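Local structure of angiotensin-converting enzyme (Anopheles gambiae, 6S1Y) at residues L83-R86 with I87-L90; L546-G549 with S550-W554. The protein probably cleaves peptides as a zinc-dependent metallopeptidase of the angiotensin-converting enzyme family, with its metal site deep in a largely helical chain. All blocks are in the same frame, centred on the assembly; numbering follows the deposited sequence.

Contact 1: residues L83-R86 with I87-L90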
loop_
_atom_site.group_PDB
_atom_site.type_symbol
_atom_site.label_atom_id
_atom_site.label_comp_id
_atom_site.label_asym_id
_atom_site.label_seq_id
_atom_site.Cartn_x
_atom_site.Cartn_y
_atom_site.Cartn_z
ATOM N N LEU A 83 -22.443 -17.968 -12.209
ATOM C CA LEU A 83 -22.023 -18.191 -13.585
ATOM C C LEU A 83 -21.968 -16.886 -14.369
ATOM O O LEU A 83 -21.014 -16.645 -15.116
ATOM C CB LEU A 83 -22.962 -19.171 -14.284
ATOM C CG LEU A 83 -22.374 -19.738 -15.579
ATOM C CD1 LEU A 83 -21.383 -20.842 -15.235
ATOM C CD2 LEU A 83 -23.442 -20.245 -16.526
ATOM N N LYS A 84 -23.004 -16.048 -14.235
ATOM C CA LYS A 84 -22.961 -14.727 -14.848
ATOM C C LYS A 84 -21.688 -13.994 -14.456
ATOM O O LYS A 84 -21.103 -13.260 -15.260
ATOM C CB LYS A 84 -24.178 -13.900 -14.427
ATOM C CG LYS A 84 -25.524 -14.386 -14.935
ATOM C CD LYS A 84 -26.606 -13.339 -14.655
ATOM C CE LYS A 84 -28.002 -13.945 -14.627
ATOM N NZ LYS A 84 -29.084 -12.917 -14.688
ATOM N N ARG A 85 -21.252 -14.179 -13.210
ATOM C CA ARG A 85 -20.106 -13.438 -12.695
ATOM C C ARG A 85 -18.804 -13.970 -13.268
ATOM O O ARG A 85 -17.866 -13.203 -13.509
ATOM C CB ARG A 85 -20.100 -13.517 -11.172
ATOM C CG ARG A 85 -19.259 -12.479 -10.479
ATOM C CD ARG A 85 -19.365 -12.637 -8.960
ATOM N NE ARG A 85 -18.334 -11.878 -8.271
ATOM C CZ ARG A 85 -18.382 -10.567 -8.052
ATOM N NH1 ARG A 85 -19.419 -9.865 -8.470
ATOM N NH2 ARG A 85 -17.381 -9.965 -7.420
ATOM N N ARG A 86 -18.718 -15.284 -13.482
ATOM C CA ARG A 86 -17.518 -15.856 -14.079
ATOM C C ARG A 86 -17.336 -15.376 -15.506
ATOM O O ARG A 86 -16.200 -15.168 -15.944
ATOM C CB ARG A 86 -17.594 -17.379 -14.034
ATOM C CG ARG A 86 -17.360 -17.973 -12.650
ATOM C CD ARG A 86 -17.954 -19.381 -12.521
ATOM N NE ARG A 86 -17.266 -20.359 -13.358
ATOM C CZ ARG A 86 -17.741 -21.570 -13.645
ATOM N NH1 ARG A 86 -18.916 -21.961 -13.167
ATOM N NH2 ARG A 86 -17.040 -22.389 -14.420
ATOM N N ILE A 87 -18.434 -15.177 -16.230
ATOM C CA ILE A 87 -18.341 -14.750 -17.620
ATOM C C ILE A 87 -17.967 -13.276 -17.709
ATOM O O ILE A 87 -17.211 -12.872 -18.600
ATOM C CB ILE A 87 -19.667 -15.034 -18.353
ATOM C CG1 ILE A 87 -19.862 -16.541 -18.539
ATOM C CG2 ILE A 87 -19.695 -14.321 -19.703
ATOM C CD1 ILE A 87 -21.305 -16.972 -18.448
ATOM N N LYS A 88 -18.499 -12.447 -16.804
ATOM C CA LYS A 88 -18.181 -11.021 -16.826
ATOM C C LYS A 88 -16.711 -10.771 -16.502
ATOM O O LYS A 88 -16.052 -9.967 -17.170
ATOM C CB LYS A 88 -19.081 -10.275 -15.838
ATOM C CG LYS A 88 -18.881 -8.754 -15.811
ATOM C CD LYS A 88 -19.699 -8.086 -14.691
ATOM C CE LYS A 88 -19.061 -8.283 -13.310
ATOM N NZ LYS A 88 -20.053 -8.653 -12.251
ATOM N N LYS A 89 -16.177 -11.452 -15.485
ATOM C CA LYS A 89 -14.795 -11.209 -15.083
ATOM C C LYS A 89 -13.807 -11.773 -16.090
ATOM O O LYS A 89 -12.724 -11.207 -16.280
ATOM C CB LYS A 89 -14.546 -11.795 -13.693
ATOM C CG LYS A 89 -15.383 -11.091 -12.624
ATOM C CD LYS A 89 -15.195 -11.675 -11.241
ATOM C CE LYS A 89 -14.149 -10.923 -10.452
ATOM N NZ LYS A 89 -14.717 -9.714 -9.771
ATOM N N LEU A 90 -14.160 -12.876 -16.748
ATOM C CA LEU A 90 -13.297 -13.410 -17.792
ATOM C C LEU A 90 -13.303 -12.526 -19.023
ATOM O O LEU A 90 -12.329 -12.509 -19.775
ATOM C CB LEU A 90 -13.735 -14.819 -18.163
ATOM C CG LEU A 90 -13.156 -15.911 -17.273
ATOM C CD1 LEU A 90 -13.924 -17.202 -17.468
ATOM C CD2 LEU A 90 -11.671 -16.102 -17.578
#

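Contact 2: residues L546-G549 with S550-W554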
loop_
_atom_site.group_PDB
_atom_site.type_symbol
_atom_site.label_atom_id
_atom_site.label_comp_id
_atom_site.label_asym_id
_atom_site.label_seq_id
_atom_site.Cartn_x
_atom_site.Cartn_y
_atom_site.Cartn_z
ATOM N N LEU A 546 -11.691 -14.694 3.296
ATOM C CA LEU A 546 -10.645 -14.745 2.286
ATOM C C LEU A 546 -10.849 -15.879 1.295
ATOM O O LEU A 546 -10.472 -15.740 0.129
ATOM C CB LEU A 546 -9.282 -14.891 2.960
ATOM C CG LEU A 546 -8.970 -13.845 4.029
ATOM C CD1 LEU A 546 -7.535 -14.012 4.511
ATOM C CD2 LEU A 546 -9.209 -12.448 3.506
ATOM N N ALA A 547 -11.423 -17.008 1.728
ATOM C CA ALA A 547 -11.635 -18.126 0.812
ATOM C C ALA A 547 -12.566 -17.738 -0.325
ATOM O O ALA A 547 -12.503 -18.342 -1.399
ATOM C CB ALA A 547 -12.192 -19.343 1.558
ATOM N N LEU A 548 -13.411 -16.718 -0.121
ATOM C CA LEU A 548 -14.302 -16.276 -1.182
ATOM C C LEU A 548 -13.559 -15.703 -2.379
ATOM O O LEU A 548 -14.115 -15.687 -3.485
ATOM C CB LEU A 548 -15.266 -15.215 -0.656
ATOM C CG LEU A 548 -16.263 -15.672 0.408
ATOM C CD1 LEU A 548 -17.015 -14.449 0.908
ATOM C CD2 LEU A 548 -17.219 -16.723 -0.151
ATOM N N GLY A 549 -12.328 -15.232 -2.196
ATOM C CA GLY A 549 -11.680 -14.498 -3.266
ATOM C C GLY A 549 -12.592 -13.407 -3.771
ATOM O O GLY A 549 -13.150 -12.605 -3.004
ATOM N N SER A 550 -12.781 -13.394 -5.079
ATOM C CA SER A 550 -13.590 -12.403 -5.766
ATOM C C SER A 550 -14.957 -12.948 -6.162
ATOM O O SER A 550 -15.673 -12.308 -6.937
ATOM C CB SER A 550 -12.828 -11.919 -7.005
ATOM O OG SER A 550 -13.483 -10.821 -7.597
ATOM N N SER A 551 -15.346 -14.105 -5.629
ATOM C CA SER A 551 -16.525 -14.800 -6.134
ATOM C C SER A 551 -17.817 -14.114 -5.736
ATOM O O SER A 551 -18.832 -14.291 -6.416
ATOM C CB SER A 551 -16.545 -16.238 -5.633
ATOM O OG SER A 551 -16.657 -16.286 -4.224
ATOM N N LYS A 552 -17.801 -13.319 -4.673
ATOM C CA LYS A 552 -18.977 -12.546 -4.299
ATOM C C LYS A 552 -18.678 -11.045 -4.316
ATOM O O LYS A 552 -17.522 -10.625 -4.157
ATOM C CB LYS A 552 -19.471 -12.956 -2.904
ATOM C CG LYS A 552 -19.761 -14.440 -2.792
ATOM C CD LYS A 552 -20.524 -14.776 -1.520
ATOM C CE LYS A 552 -21.229 -16.131 -1.633
ATOM N NZ LYS A 552 -21.692 -16.627 -0.297
ATOM N N PRO A 553 -19.704 -10.220 -4.528
ATOM C CA PRO A 553 -19.553 -8.773 -4.306
ATOM C C PRO A 553 -18.990 -8.500 -2.920
ATOM O O PRO A 553 -19.319 -9.193 -1.951
ATOM C CB PRO A 553 -20.985 -8.242 -4.438
ATOM C CG PRO A 553 -21.684 -9.253 -5.294
ATOM C CD PRO A 553 -21.065 -10.579 -4.967
ATOM N N TRP A 554 -18.160 -7.459 -2.823
ATOM C CA TRP A 554 -17.332 -7.327 -1.633
ATOM C C TRP A 554 -18.148 -7.022 -0.381
ATOM O O TRP A 554 -17.713 -7.372 0.721
ATOM C CB TRP A 554 -16.233 -6.278 -1.861
ATOM C CG TRP A 554 -16.673 -4.877 -1.992
ATOM C CD1 TRP A 554 -16.774 -4.142 -3.148
ATOM C CD2 TRP A 554 -17.041 -3.998 -0.924
ATOM N NE1 TRP A 554 -17.214 -2.872 -2.864
ATOM C CE2 TRP A 554 -17.367 -2.752 -1.504
ATOM C CE3 TRP A 554 -17.122 -4.143 0.469
ATOM C CZ2 TRP A 554 -17.779 -1.662 -0.738
ATOM C CZ3 TRP A 554 -17.532 -3.069 1.222
ATOM C CH2 TRP A 554 -17.861 -1.837 0.616
HETATM O O HOH W 1 -15.886 -12.476 -2.611
#

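Contact 1: residues L83-R86 with I87-L90
Leu83 O, Lys84 O, Arg85 O and Arg86 O each accept from the backbone N four residues on, Ile87 to Leu90, in regular alpha-helical spacing; the bond from Lys89 N to Arg85 O, 3.1 Å, has an N-H...O angle of 164°. On the buried side, Ile87 CD1 reaches back to 3.4 Å from Leu83 O and 4.1 Å from Leu83 CG, the two side chains meeting at a slant. Leu83 and Leu90 also touch helix 12-42, as does Arg86, which swings away to salt-bridge Glu23 on it. These are the last two turns of helix 81-90, one of the N-terminal helices that in ACE relatives help to form a lid over the substrate channel. The other side is basic. Arg85 runs extended from CG to NE, with Lys89 beside it and pointing the same way, so that Lys89 CD lies over one face of the guanidinium. Arg85 NH2 and Lys89 NZ are 3.6 Å apart, a like-charged closeness that the acceptors on Ser550 probably help to offset, NH2 bonding to Ser550 O and NZ to Ser550 OG. Lys88 NZ comes in obliquely, 4.0 Å from Arg85 NH1.

Contact 2: residues L546-G549 with S550-W554
Ser551 grips Leu548 O twice. Its backbone N donates at 2.9 Å to Leu548 O with an N-H...O angle of 165°, closing a type II' beta turn from Leu548 to Ser551, and its hydroxyl OG donates to the same Leu548 O at 2.7 Å. The two donors use the oxygen differently: OG lies in the carbonyl plane on a lone pair, whereas N approaches tilted 30° from that plane. The hydroxyl gets there because chi1 of 64° sets OG between the backbone N and the carbonyl carbon of Ser551, folding it back over the turn. Gly549 takes the first of the two central positions, where the positive phi of a II' turn is easily met by a residue without a side chain; Ser550 takes the second. One step further out, a water links the two segments, donating to Gly549 O at 2.8 Å and accepting from Lys552 N at 2.9 Å. Separately, the Leu548 and Lys552 side chains cross at an angle, Leu548 CD2 lying 4.1 Å from Lys552 CD.

At the entry to the turn, Gly549 N bonds back to Leu546 O at 3.0 Å, tying the start of the turn to helix 536-547; beyond it, Pro553 stands at the N-cap position of helix 554-562. Further support comes from the loop around Phe375, which pairs with the Ser550 backbone and touches the Ser551 side chain. Leu546 packs on helix 349-368, which carries the zinc ligands His357 and His361. With both donors of Ser551 spent on one oxygen, Leu548 O is held from two directions, which should fix the serine's rotation and stiffen the turn.

The two contacts meet at Ser550, the one residue of contact 2 to which both Arg85 and Lys89 of contact 1 turn their polar ends. A basic helix face is thereby joined to a neutral turn. Contact 1 is the more peripheral: its centre lies about 28 Å from the centre of the chain, that of contact 2 about 20 Å, yet both are only partly buried. Contact 1 stays within one helix and leans on helix 12-42, whereas contact 2 joins two successive helices and reaches inward to the zinc-bearing helix 349-368. The loop around Phe375 touches both. Regular backbone bonds and charged ends dominate contact 1; a doubly used carbonyl and a bridging water mark contact 2.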